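Local coordinates for exopolyphosphatase (Aquifex aeolicus, PDB 1T6C), which probably hydrolyses phosphoanhydride bonds in polyphosphate or guanosine pentaphosphate, as a calcium-binding member of the actin-like Ppx/GppA phosphatase family, at residues L26-I31 with F80-V85; E91-R94 with N98-E101; Y125-V130 with G138-V143; E186-F191 with K246-F251. All coordinates share one frame; numbering follows the deposited sequence. Where two conformers were deposited one is given.

Contact 1. Residues L26-I31 with F80-V85; sequences LTIAQI and FKVERV
Phe80 and Val82 bring side chains down onto Ile28, and these three residues make the whole contact between 26-31 and 80-85. Phe80 directs its CB toward the strand and meets Ile28 with one face of its ring. Ile28 CD1 stands 4.1 Å above that ring plane, displaced toward the rim, with Phe80 CG as its nearest ring atom. CD1 gets there because the outer isoleucine chain is fully extended (chi2 -178°), which carries the methyl furthest from the strand. Lys81 is the first residue to leave the helix 60-79. It has positive phi, and two bonds back into the last turn make the exit a Schellman motif; after the turn, Val82 also points toward the strand. Val82 CG2 lies 3.8 Å from Ile28 CG2 and 4.1 Å from Ile28 CD1, fitting against both branches of the isoleucine. Val82 also touches Ile77 and Ala15. Beyond it the chain enters the strand 84-89, where Arg84 forms salt bridges with Glu308 and Glu312 of the helix 300-313. In the five-stranded sheet, 12-19 lies between 23-32 and 84-89, so the contact joins a helix end to the sheet across a neighbouring strand. Every atom that meets here is carbon, which is consistent with van der Waals packing and partial burial, without polar pairing, joining the helix exit to Ile28.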
loop_
_atom_site.group_PDB
_atom_site.type_symbol
_atom_site.label_atom_id
_atom_site.label_comp_id
_atom_site.label_asym_id
_atom_site.label_seq_id
_atom_site.Cartn_x
_atom_site.Cartn_y
_atom_site.Cartn_z
ATOM N N LEU A 26 12.787 -4.480 2.644
ATOM C CA LEU A 26 13.134 -4.889 4.012
ATOM C C LEU A 26 12.882 -3.699 4.943
ATOM O O LEU A 26 13.258 -2.561 4.639
ATOM C CB LEU A 26 14.615 -5.260 4.097
ATOM C CG LEU A 26 15.191 -5.467 5.506
ATOM C CD1 LEU A 26 14.585 -6.713 6.177
ATOM C CD2 LEU A 26 16.720 -5.527 5.475
ATOM N N THR A 27 12.247 -3.961 6.077
ATOM C CA THR A 27 12.044 -2.985 7.123
ATOM C C THR A 27 12.436 -3.582 8.476
ATOM O O THR A 27 11.985 -4.644 8.810
ATOM C CB THR A 27 10.556 -2.527 7.168
ATOM O OG1 THR A 27 10.111 -2.136 5.854
ATOM C CG2 THR A 27 10.397 -1.306 8.086
ATOM N N ILE A 28 13.309 -2.909 9.213
ATOM C CA ILE A 28 13.757 -3.362 10.528
ATOM C C ILE A 28 13.338 -2.299 11.518
ATOM O O ILE A 28 13.559 -1.109 11.270
ATOM C CB ILE A 28 15.272 -3.591 10.620
ATOM C CG1 ILE A 28 15.765 -4.604 9.571
ATOM C CG2 ILE A 28 15.634 -4.073 12.013
ATOM C CD1 ILE A 28 17.249 -4.923 9.628
ATOM N N ALA A 29 12.740 -2.724 12.629
ATOM C CA ALA A 29 12.286 -1.802 13.661
ATOM C C ALA A 29 12.806 -2.285 15.005
ATOM O O ALA A 29 13.092 -3.473 15.181
ATOM C CB ALA A 29 10.824 -1.723 13.664
ATOM N N GLN A 30 12.941 -1.353 15.938
ATOM C CA GLN A 30 13.121 -1.715 17.354
ATOM C C GLN A 30 11.842 -1.446 18.106
ATOM O O GLN A 30 11.120 -0.515 17.784
ATOM C CB GLN A 30 14.294 -0.940 17.964
ATOM C CG GLN A 30 14.154 0.540 17.996
ATOM C CD GLN A 30 14.967 1.204 19.130
ATOM O OE1 GLN A 30 14.452 2.096 19.852
ATOM N NE2 GLN A 30 16.221 0.779 19.283
ATOM N N ILE A 31 11.545 -2.286 19.095
ATOM C CA ILE A 31 10.459 -2.023 20.002
ATOM C C ILE A 31 11.074 -1.764 21.385
ATOM O O ILE A 31 11.843 -2.577 21.880
ATOM C CB ILE A 31 9.416 -3.169 20.010
ATOM C CG1 ILE A 31 8.316 -2.895 21.040
ATOM C CG2 ILE A 31 10.041 -4.458 20.301
ATOM C CD1 ILE A 31 7.144 -2.072 20.521
ATOM N N PHE A 80 22.186 -7.503 12.517
ATOM C CA PHE A 80 21.411 -6.605 13.373
ATOM C C PHE A 80 20.731 -7.359 14.508
ATOM O O PHE A 80 20.026 -6.741 15.328
ATOM C CB PHE A 80 20.304 -5.907 12.575
ATOM C CG PHE A 80 20.704 -4.617 11.936
ATOM C CD1 PHE A 80 21.567 -4.585 10.859
ATOM C CD2 PHE A 80 20.143 -3.406 12.393
ATOM C CE1 PHE A 80 21.908 -3.385 10.242
ATOM C CE2 PHE A 80 20.488 -2.190 11.793
ATOM C CZ PHE A 80 21.365 -2.179 10.721
ATOM N N LYS A 81 20.912 -8.672 14.567
ATOM C CA LYS A 81 20.333 -9.498 15.635
ATOM C C LYS A 81 18.815 -9.318 15.733
ATOM O O LYS A 81 18.247 -9.115 16.804
ATOM C CB LYS A 81 21.036 -9.213 16.969
ATOM C CG LYS A 81 22.455 -9.778 16.999
ATOM C CD LYS A 81 22.972 -9.954 18.452
ATOM C CE LYS A 81 24.300 -10.737 18.458
ATOM N NZ LYS A 81 25.388 -9.861 17.970
ATOM N N VAL A 82 18.165 -9.361 14.588
ATOM C CA VAL A 82 16.709 -9.262 14.541
ATOM C C VAL A 82 16.134 -10.553 15.074
ATOM O O VAL A 82 16.501 -11.623 14.625
ATOM C CB VAL A 82 16.216 -9.014 13.101
ATOM C CG1 VAL A 82 14.691 -9.071 13.058
ATOM C CG2 VAL A 82 16.769 -7.699 12.567
ATOM N N GLU A 83 15.266 -10.450 16.056
ATOM C CA GLU A 83 14.713 -11.623 16.738
ATOM C C GLU A 83 13.470 -12.235 16.089
ATOM O O GLU A 83 13.231 -13.441 16.201
ATOM C CB GLU A 83 14.459 -11.256 18.191
ATOM C CG GLU A 83 15.801 -11.166 18.937
ATOM C CD GLU A 83 15.656 -10.919 20.428
ATOM O OE1 GLU A 83 15.385 -11.887 21.182
ATOM O OE2 GLU A 83 15.825 -9.763 20.833
ATOM N N ARG A 84 12.674 -11.410 15.409
ATOM C CA ARG A 84 11.453 -11.883 14.747
ATOM C C ARG A 84 11.410 -11.305 13.350
ATOM O O ARG A 84 11.542 -10.089 13.204
ATOM C CB ARG A 84 10.187 -11.476 15.499
ATOM C CG ARG A 84 10.136 -11.917 16.959
ATOM C CD ARG A 84 8.804 -11.610 17.646
ATOM N NE ARG A 84 7.757 -12.395 17.007
ATOM C CZ ARG A 84 7.248 -13.557 17.454
ATOM N NH1 ARG A 84 7.602 -14.092 18.615
ATOM N NH2 ARG A 84 6.328 -14.166 16.725
ATOM N N VAL A 85 11.241 -12.184 12.369
ATOM C CA VAL A 85 11.230 -11.841 10.946
ATOM C C VAL A 85 10.011 -12.496 10.307
ATOM O O VAL A 85 9.765 -13.699 10.515
ATOM C CB VAL A 85 12.461 -12.382 10.238
ATOM C CG1 VAL A 85 12.388 -12.083 8.743
ATOM C CG2 VAL A 85 13.705 -11.844 10.855
#

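Contact 2. Residues E91-R94 with N98-E101; sequences EAIR and NAEE
Ile93 and Ala99 meet where the one-turn helix 91-94 gives way to the helix 99-109. At the start of the turn, Glu91 stays on the flank away from this meeting point and turns its carboxylate toward Arg94, one turn on. A weak bond is modelled there, from Arg94 NH2 to Glu91 OE2 at 3.0 Å and 128° at the hydrogen, but Glu91 has two conformers and the pair is therefore doubtful. Ile93 supplies two groups to the contact. Its carbonyl oxygen O approaches Ala99 CB to 3.4 Å, a van der Waals approach to a methyl, and its CG2 lies 4.3 Å from the same Ala99 CB. With CG1 beside the backbone N (chi1 -55°), CG2 is the branch that comes nearest the methyl; the rest of the side chain leads away, and Ile93 also packs on Leu48. The chain makes a tight connection between two consecutive helices, with three non-helical residues between the segments and nearest CA atoms, those of Arg94 and Ala99, 5.9 Å apart. Asn98 holds the N-cap position of the second helix without making a side-chain capping bond; its OD1 instead accepts a hydrogen bond from the backbone N of Leu58. Arg94, which ends the first helix, adds its backbone to the corner: CA lies 4.5 Å from Ala99 CB, while its CB points away from 98-101.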
loop_
_atom_site.group_PDB
_atom_site.type_symbol
_atom_site.label_atom_id
_atom_site.label_comp_id
_atom_site.label_asym_id
_atom_site.label_seq_id
_atom_site.Cartn_x
_atom_site.Cartn_y
_atom_site.Cartn_z
ATOM N N GLU A 91 -0.127 -11.511 -4.017
ATOM C CA GLU A 91 -0.906 -12.432 -4.864
ATOM C C GLU A 91 -0.473 -12.343 -6.343
ATOM O O GLU A 91 -0.674 -13.290 -7.070
ATOM C CB GLU A 91 -2.416 -12.156 -4.750
ATOM C CG GLU A 91 -3.303 -13.379 -5.029
ATOM C CD GLU A 91 -4.383 -13.107 -6.052
ATOM O OE1 GLU A 91 -5.218 -12.215 -5.796
ATOM O OE2 GLU A 91 -4.410 -13.793 -7.097
ATOM N N ALA A 92 0.142 -11.245 -6.762
ATOM C CA ALA A 92 0.694 -11.134 -8.111
ATOM C C ALA A 92 1.807 -12.175 -8.369
ATOM O O ALA A 92 2.038 -12.594 -9.498
ATOM C CB ALA A 92 1.217 -9.742 -8.336
ATOM N N ILE A 93 2.512 -12.575 -7.314
ATOM C CA ILE A 93 3.530 -13.609 -7.429
ATOM C C ILE A 93 2.799 -14.939 -7.531
ATOM O O ILE A 93 3.167 -15.803 -8.315
ATOM C CB ILE A 93 4.519 -13.569 -6.214
ATOM C CG1 ILE A 93 5.144 -12.167 -6.041
ATOM C CG2 ILE A 93 5.599 -14.644 -6.341
ATOM C CD1 ILE A 93 5.845 -11.582 -7.272
ATOM N N ARG A 94 1.739 -15.099 -6.739
ATOM C CA ARG A 94 0.961 -16.332 -6.770
ATOM C C ARG A 94 0.436 -16.645 -8.169
ATOM O O ARG A 94 0.368 -17.803 -8.555
ATOM C CB ARG A 94 -0.220 -16.268 -5.785
ATOM C CG ARG A 94 -0.866 -17.633 -5.573
ATOM C CD ARG A 94 -2.041 -17.653 -4.621
ATOM N NE ARG A 94 -3.199 -16.951 -5.175
ATOM C CZ ARG A 94 -4.037 -17.444 -6.093
ATOM N NH1 ARG A 94 -3.905 -18.674 -6.569
ATOM N NH2 ARG A 94 -5.033 -16.690 -6.538
ATOM N N ASN A 98 5.324 -21.056 -11.519
ATOM C CA ASN A 98 6.516 -21.574 -10.843
ATOM C C ASN A 98 6.797 -20.829 -9.524
ATOM O O ASN A 98 7.921 -20.867 -9.012
ATOM C CB ASN A 98 7.748 -21.533 -11.763
ATOM C CG ASN A 98 8.027 -20.145 -12.314
ATOM O OD1 ASN A 98 7.160 -19.294 -12.350
ATOM N ND2 ASN A 98 9.265 -19.911 -12.715
ATOM N N ALA A 99 5.782 -20.169 -8.972
ATOM C CA ALA A 99 5.923 -19.472 -7.698
ATOM C C ALA A 99 6.330 -20.425 -6.564
ATOM O O ALA A 99 7.168 -20.098 -5.743
ATOM C CB ALA A 99 4.658 -18.748 -7.350
ATOM N N GLU A 100 5.733 -21.606 -6.531
ATOM C CA GLU A 100 6.004 -22.573 -5.480
ATOM C C GLU A 100 7.482 -22.987 -5.529
ATOM O O GLU A 100 8.137 -23.062 -4.511
ATOM C CB GLU A 100 5.048 -23.766 -5.605
ATOM C CG GLU A 100 5.046 -24.683 -4.397
ATOM C CD GLU A 100 4.232 -25.963 -4.597
ATOM O OE1 GLU A 100 4.471 -26.949 -3.838
ATOM O OE2 GLU A 100 3.353 -25.986 -5.495
ATOM N N GLU A 101 8.018 -23.212 -6.728
ATOM C CA GLU A 101 9.416 -23.601 -6.929
ATOM C C GLU A 101 10.402 -22.480 -6.546
ATOM O O GLU A 101 11.412 -22.735 -5.893
ATOM C CB GLU A 101 9.613 -24.037 -8.388
ATOM C CG GLU A 101 8.851 -25.321 -8.720
ATOM C CD GLU A 101 7.509 -25.114 -9.427
ATOM O OE1 GLU A 101 6.659 -24.268 -9.031
ATOM O OE2 GLU A 101 7.281 -25.859 -10.393
#

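Contact 3. Residues Y125-V130 with G138-V143; sequences YAYLAV and GEVCVV
The helix 125-130 crosses the strand 139-143 at 119° between their N-to-C directions, with the two short axes 9.1 Å apart at their closest. This is helix-on-sheet packing in the actin-like fold: the helix 119-133 follows the last strand of the first sheet, 114-116, and lies against the opening strand of the second, six-stranded one. Strand alternation sets the pattern on the sheet side, since Val140 and Val142 point toward the helix and Cys141 points away. Tyr127 answers from the helix. With CG anti to the backbone N (chi1 -175°), its ring reaches out along the strand, so that CD2 lies 3.6 Å from Val142 CG2 and CE2 lies 4.2 Å from Val140 CG1, both methyls approaching the ring obliquely. The phenol oxygen OH comes alongside Val140, 4.1 Å from its CB, and forms a hydrogen bond with the backbone O of Gly157, just after the strand 149-156, which ties the buried hydroxyl down. Were Tyr127 an alanine, the two valine methyls would probably lose their aromatic cover and the carbonyl of Gly157 its phenol partner. One turn along, Val130 comes toward the same strand and touches Val210 and Leu212 of the adjacent strand 208-212 too. The packed strand continues to the calcium site, where Asp144 and Gly146 are metal ligands, and the side chain of Val142 lies about 9 Å from the ion. Val142 CG2 is the shared point of the packing, with Val130 CG1 4.0 Å from it.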
loop_
_atom_site.group_PDB
_atom_site.type_symbol
_atom_site.label_atom_id
_atom_site.label_comp_id
_atom_site.label_asym_id
_atom_site.label_seq_id
_atom_site.Cartn_x
_atom_site.Cartn_y
_atom_site.Cartn_z
ATOM N N TYR A 125 -3.052 -6.639 7.769
ATOM C CA TYR A 125 -1.802 -6.115 8.274
ATOM C C TYR A 125 -1.796 -4.586 8.252
ATOM O O TYR A 125 -1.364 -3.961 9.209
ATOM C CB TYR A 125 -0.641 -6.637 7.428
ATOM C CG TYR A 125 -0.149 -8.017 7.777
ATOM C CD1 TYR A 125 0.386 -8.293 9.034
ATOM C CD2 TYR A 125 -0.110 -9.025 6.810
ATOM C CE1 TYR A 125 0.871 -9.537 9.326
ATOM C CE2 TYR A 125 0.354 -10.271 7.100
ATOM C CZ TYR A 125 0.823 -10.536 8.360
ATOM O OH TYR A 125 1.320 -11.782 8.640
ATOM N N ALA A 126 -2.292 -3.969 7.176
ATOM C CA ALA A 126 -2.309 -2.508 7.062
ATOM C C ALA A 126 -3.177 -1.936 8.158
ATOM O O ALA A 126 -2.840 -0.917 8.730
ATOM C CB ALA A 126 -2.818 -2.103 5.718
ATOM N N TYR A 127 -4.282 -2.610 8.445
ATOM C CA TYR A 127 -5.153 -2.193 9.530
ATOM C C TYR A 127 -4.437 -2.166 10.882
ATOM O O TYR A 127 -4.608 -1.209 11.667
ATOM C CB TYR A 127 -6.381 -3.102 9.583
ATOM C CG TYR A 127 -7.378 -2.659 10.609
ATOM C CD1 TYR A 127 -7.229 -3.039 11.939
ATOM C CD2 TYR A 127 -8.473 -1.900 10.244
ATOM C CE1 TYR A 127 -8.132 -2.630 12.878
ATOM C CE2 TYR A 127 -9.389 -1.472 11.193
ATOM C CZ TYR A 127 -9.221 -1.877 12.493
ATOM O OH TYR A 127 -10.113 -1.458 13.450
ATOM N N LEU A 128 -3.644 -3.183 11.178
ATOM C CA LEU A 128 -2.810 -3.183 12.392
ATOM C C LEU A 128 -1.846 -2.016 12.436
ATOM O O LEU A 128 -1.603 -1.441 13.460
ATOM C CB LEU A 128 -2.010 -4.481 12.532
ATOM C CG LEU A 128 -2.818 -5.750 12.761
ATOM C CD1 LEU A 128 -1.863 -6.941 12.896
ATOM C CD2 LEU A 128 -3.649 -5.631 14.006
ATOM N N ALA A 129 -1.246 -1.665 11.302
ATOM C CA ALA A 129 -0.371 -0.521 11.267
ATOM C C ALA A 129 -1.048 0.764 11.692
ATOM O O ALA A 129 -0.442 1.575 12.350
ATOM C CB ALA A 129 0.230 -0.375 9.881
ATOM N N VAL A 130 -2.300 0.919 11.272
ATOM C CA VAL A 130 -3.095 2.094 11.540
ATOM C C VAL A 130 -3.531 2.076 13.005
ATOM O O VAL A 130 -3.521 3.104 13.681
ATOM C CB VAL A 130 -4.305 2.138 10.607
ATOM C CG1 VAL A 130 -5.284 3.169 11.050
ATOM C CG2 VAL A 130 -3.855 2.416 9.194
ATOM N N GLY A 138 -13.657 4.861 17.386
ATOM C CA GLY A 138 -14.918 4.372 16.920
ATOM C C GLY A 138 -14.792 3.274 15.894
ATOM O O GLY A 138 -13.828 2.517 15.901
ATOM N N GLU A 139 -15.788 3.177 15.043
ATOM C CA GLU A 139 -15.832 2.209 13.969
ATOM C C GLU A 139 -14.972 2.773 12.859
ATOM O O GLU A 139 -15.201 3.883 12.366
ATOM C CB GLU A 139 -17.258 1.984 13.471
ATOM C CG GLU A 139 -18.202 1.338 14.493
ATOM C CD GLU A 139 -17.665 0.040 15.068
ATOM O OE1 GLU A 139 -17.240 -0.815 14.282
ATOM O OE2 GLU A 139 -17.650 -0.108 16.304
ATOM N N VAL A 140 -13.990 1.984 12.460
ATOM C CA VAL A 140 -12.961 2.442 11.541
ATOM C C VAL A 140 -13.051 1.715 10.204
ATOM O O VAL A 140 -13.324 0.528 10.165
ATOM C CB VAL A 140 -11.596 2.117 12.148
ATOM C CG1 VAL A 140 -10.488 2.585 11.214
ATOM C CG2 VAL A 140 -11.431 2.763 13.519
ATOM N N CYS A 141 -12.809 2.439 9.114
ATOM C CA CYS A 141 -12.564 1.815 7.831
ATOM C C CYS A 141 -11.227 2.306 7.319
ATOM O O CYS A 141 -11.009 3.510 7.171
ATOM C CB CYS A 141 -13.662 2.102 6.826
ATOM S SG CYS A 141 -13.356 1.274 5.243
ATOM N N VAL A 142 -10.308 1.357 7.097
ATOM C CA VAL A 142 -9.009 1.650 6.513
ATOM C C VAL A 142 -9.163 1.393 5.019
ATOM O O VAL A 142 -9.631 0.335 4.623
ATOM C CB VAL A 142 -7.915 0.773 7.133
ATOM C CG1 VAL A 142 -6.605 0.904 6.394
ATOM C CG2 VAL A 142 -7.707 1.167 8.559
ATOM N N VAL A 143 -8.786 2.387 4.223
ATOM C CA VAL A 143 -8.894 2.323 2.768
ATOM C C VAL A 143 -7.491 2.339 2.198
ATOM O O VAL A 143 -6.815 3.364 2.223
ATOM C CB VAL A 143 -9.710 3.505 2.219
ATOM C CG1 VAL A 143 -9.814 3.436 0.701
ATOM C CG2 VAL A 143 -11.071 3.530 2.829
#

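Contact 4. Residues E186-F191 with K246-F251; sequences EEVKRF and KWFDTF
Both segments are helical, and their backbones keep well apart: the nearest CA atoms, those of Val188 and Phe248, are 10.3 Å from each other, so side chains alone fill the interval. Val188 and Phe191, three residues apart on 186-191, both point toward 246-251, and Phe248 points back at them. Its CG is anti to the backbone N (chi1 -170°), which projects the ring away from its own helix and into the space between the two residues opposite. Val188 CG1 arrives at the ring's edge, near its plane, 3.8 Å from Phe248 CE2. On the far side of the ring, Phe248 CE1 meets Phe191 CE2 at 4.1 Å, the two ring planes nearly parallel (about 11°). The ring is thus touched at both of its CE atoms, and further buried by Phe192 and by Leu275 and Ile278 of the helix 274-288. Polar groups keep to other flanks. Lys189 NZ forms a salt bridge with Glu186 OE1 at 2.8 Å, reaching it from 39° out of the carboxylate plane. Thr250 OG1 bonds to Lys246 O at 2.9 Å, on the opposite face of that carbonyl from Thr250 N. Such an aromatic-rich, purely apolar seam joins the helix 185-199 to the helix 241-251 and is plain helix-helix packing within the helical layer of the second half of this actin-like fold.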
loop_
_atom_site.group_PDB
_atom_site.type_symbol
_atom_site.label_atom_id
_atom_site.label_comp_id
_atom_site.label_asym_id
_atom_site.label_seq_id
_atom_site.Cartn_x
_atom_site.Cartn_y
_atom_site.Cartn_z
ATOM N N GLU A 186 -16.457 13.380 -20.106
ATOM C CA GLU A 186 -17.276 12.162 -20.184
ATOM C C GLU A 186 -16.595 10.915 -19.679
ATOM O O GLU A 186 -17.245 10.003 -19.138
ATOM C CB GLU A 186 -17.746 11.916 -21.620
ATOM C CG GLU A 186 -18.852 12.876 -22.043
ATOM C CD GLU A 186 -20.155 12.606 -21.290
ATOM O OE1 GLU A 186 -20.871 11.655 -21.705
ATOM O OE2 GLU A 186 -20.440 13.298 -20.264
ATOM N N GLU A 187 -15.310 10.808 -19.964
ATOM C CA GLU A 187 -14.496 9.725 -19.437
ATOM C C GLU A 187 -14.399 9.748 -17.933
ATOM O O GLU A 187 -14.533 8.713 -17.265
ATOM C CB GLU A 187 -13.100 9.772 -20.048
ATOM C CG GLU A 187 -13.124 9.389 -21.507
ATOM C CD GLU A 187 -11.807 9.549 -22.216
ATOM O OE1 GLU A 187 -10.928 10.310 -21.750
ATOM O OE2 GLU A 187 -11.643 8.884 -23.276
ATOM N N VAL A 188 -14.256 10.926 -17.371
ATOM C CA VAL A 188 -14.301 11.083 -15.917
ATOM C C VAL A 188 -15.665 10.637 -15.353
ATOM O O VAL A 188 -15.762 9.953 -14.338
ATOM C CB VAL A 188 -13.976 12.550 -15.519
ATOM C CG1 VAL A 188 -14.301 12.806 -14.089
ATOM C CG2 VAL A 188 -12.513 12.859 -15.774
ATOM N N LYS A 189 -16.733 10.986 -16.052
ATOM C CA LYS A 189 -18.080 10.614 -15.629
ATOM C C LYS A 189 -18.225 9.104 -15.609
ATOM O O LYS A 189 -18.766 8.543 -14.666
ATOM C CB LYS A 189 -19.093 11.246 -16.581
ATOM C CG LYS A 189 -20.522 10.878 -16.366
ATOM C CD LYS A 189 -21.301 10.937 -17.732
ATOM C CE LYS A 189 -20.971 9.789 -18.624
ATOM N NZ LYS A 189 -21.834 9.790 -19.866
ATOM N N ARG A 190 -17.793 8.441 -16.675
ATOM C CA ARG A 190 -17.895 6.993 -16.711
ATOM C C ARG A 190 -17.101 6.306 -15.579
ATOM O O ARG A 190 -17.536 5.299 -15.011
ATOM C CB ARG A 190 -17.421 6.460 -18.032
ATOM C CG ARG A 190 -18.383 6.717 -19.167
ATOM C CD ARG A 190 -17.955 6.033 -20.453
ATOM N NE ARG A 190 -16.957 6.754 -21.251
ATOM C CZ ARG A 190 -17.241 7.759 -22.066
ATOM N NH1 ARG A 190 -16.286 8.350 -22.777
ATOM N NH2 ARG A 190 -18.474 8.191 -22.172
ATOM N N PHE A 191 -15.894 6.819 -15.354
ATOM C CA PHE A 191 -15.026 6.365 -14.267
ATOM C C PHE A 191 -15.780 6.473 -12.933
ATOM O O PHE A 191 -15.828 5.507 -12.161
ATOM C CB PHE A 191 -13.752 7.207 -14.303
ATOM C CG PHE A 191 -12.948 7.229 -13.048
ATOM C CD1 PHE A 191 -12.067 6.205 -12.746
ATOM C CD2 PHE A 191 -12.990 8.338 -12.197
ATOM C CE1 PHE A 191 -11.309 6.267 -11.604
ATOM C CE2 PHE A 191 -12.202 8.402 -11.079
ATOM C CZ PHE A 191 -11.373 7.370 -10.780
ATOM N N LYS A 246 -10.847 19.382 -4.937
ATOM C CA LYS A 246 -10.077 20.429 -5.596
ATOM C C LYS A 246 -8.813 19.875 -6.253
ATOM O O LYS A 246 -8.471 20.281 -7.370
ATOM C CB LYS A 246 -9.799 21.577 -4.640
ATOM C CG LYS A 246 -11.029 22.440 -4.492
ATOM C CD LYS A 246 -10.907 23.383 -3.305
ATOM C CE LYS A 246 -10.986 24.846 -3.712
ATOM N NZ LYS A 246 -10.695 25.707 -2.523
ATOM N N TRP A 247 -8.161 18.897 -5.618
ATOM C CA TRP A 247 -6.995 18.238 -6.249
ATOM C C TRP A 247 -7.379 17.387 -7.455
ATOM O O TRP A 247 -6.639 17.330 -8.458
ATOM C CB TRP A 247 -6.189 17.415 -5.226
ATOM C CG TRP A 247 -5.359 18.291 -4.369
ATOM C CD1 TRP A 247 -5.582 18.637 -3.077
ATOM C CD2 TRP A 247 -4.226 19.047 -4.794
ATOM N NE1 TRP A 247 -4.638 19.545 -2.658
ATOM C CE2 TRP A 247 -3.785 19.809 -3.701
ATOM C CE3 TRP A 247 -3.504 19.131 -5.998
ATOM C CZ2 TRP A 247 -2.703 20.655 -3.774
ATOM C CZ3 TRP A 247 -2.427 19.962 -6.052
ATOM C CH2 TRP A 247 -2.033 20.708 -4.956
ATOM N N PHE A 248 -8.505 16.679 -7.373
ATOM C CA PHE A 248 -9.017 15.956 -8.525
ATOM C C PHE A 248 -9.250 16.916 -9.700
ATOM O O PHE A 248 -8.814 16.687 -10.812
ATOM C CB PHE A 248 -10.300 15.178 -8.200
ATOM C CG PHE A 248 -10.692 14.250 -9.304
ATOM C CD1 PHE A 248 -10.233 12.940 -9.326
ATOM C CD2 PHE A 248 -11.472 14.688 -10.357
ATOM C CE1 PHE A 248 -10.526 12.086 -10.393
ATOM C CE2 PHE A 248 -11.781 13.846 -11.378
ATOM C CZ PHE A 248 -11.302 12.541 -11.399
ATOM N N ASP A 249 -9.903 18.030 -9.425
ATOM C CA ASP A 249 -10.197 19.003 -10.460
ATOM C C ASP A 249 -8.931 19.642 -11.053
ATOM O O ASP A 249 -8.893 19.951 -12.247
ATOM C CB ASP A 249 -11.131 20.069 -9.914
ATOM C CG ASP A 249 -12.531 19.552 -9.676
ATOM O OD1 ASP A 249 -12.926 18.448 -10.160
ATOM O OD2 ASP A 249 -13.289 20.201 -8.927
ATOM N N THR A 250 -7.882 19.768 -10.249
ATOM C CA THR A 250 -6.606 20.298 -10.689
ATOM C C THR A 250 -5.942 19.318 -11.627
ATOM O O THR A 250 -5.566 19.657 -12.749
ATOM C CB THR A 250 -5.724 20.551 -9.451
ATOM O OG1 THR A 250 -6.275 21.660 -8.726
ATOM C CG2 THR A 250 -4.330 20.968 -9.788
ATOM N N PHE A 251 -5.826 18.076 -11.189
ATOM C CA PHE A 251 -5.104 17.094 -12.007
ATOM C C PHE A 251 -5.860 16.720 -13.272
ATOM O O PHE A 251 -5.257 16.401 -14.284
ATOM C CB PHE A 251 -4.747 15.858 -11.183
ATOM C CG PHE A 251 -3.562 16.058 -10.334
ATOM C CD1 PHE A 251 -3.677 16.192 -8.985
ATOM C CD2 PHE A 251 -2.307 16.165 -10.910
ATOM C CE1 PHE A 251 -2.531 16.379 -8.195
ATOM C CE2 PHE A 251 -1.192 16.407 -10.137
ATOM C CZ PHE A 251 -1.309 16.501 -8.777
#

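How the contacts relate
Contacts 1, 3 and 4 rely on apolar side chains, while contact 2 also brings a backbone carbonyl against a methyl; none carries a hydrogen bond between its segments. Contacts 3 and 4 are buried throughout; contact 1 joins buried Ile28 to two partly exposed residues, contact 2 a buried pair to exposed Arg94. Contacts 1 and 2 follow each other, strand 84-89 leading into helix 91-94, yet their nearest atoms are about 14 Å apart. Contacts 1 and 3 each set a helix or helix exit against a sheet, one on either sheet. Contact 3, closest to the chain's centre and the calcium ion, groups valines round a tyrosine; contact 4 uses two phenylalanines and a valine between helices.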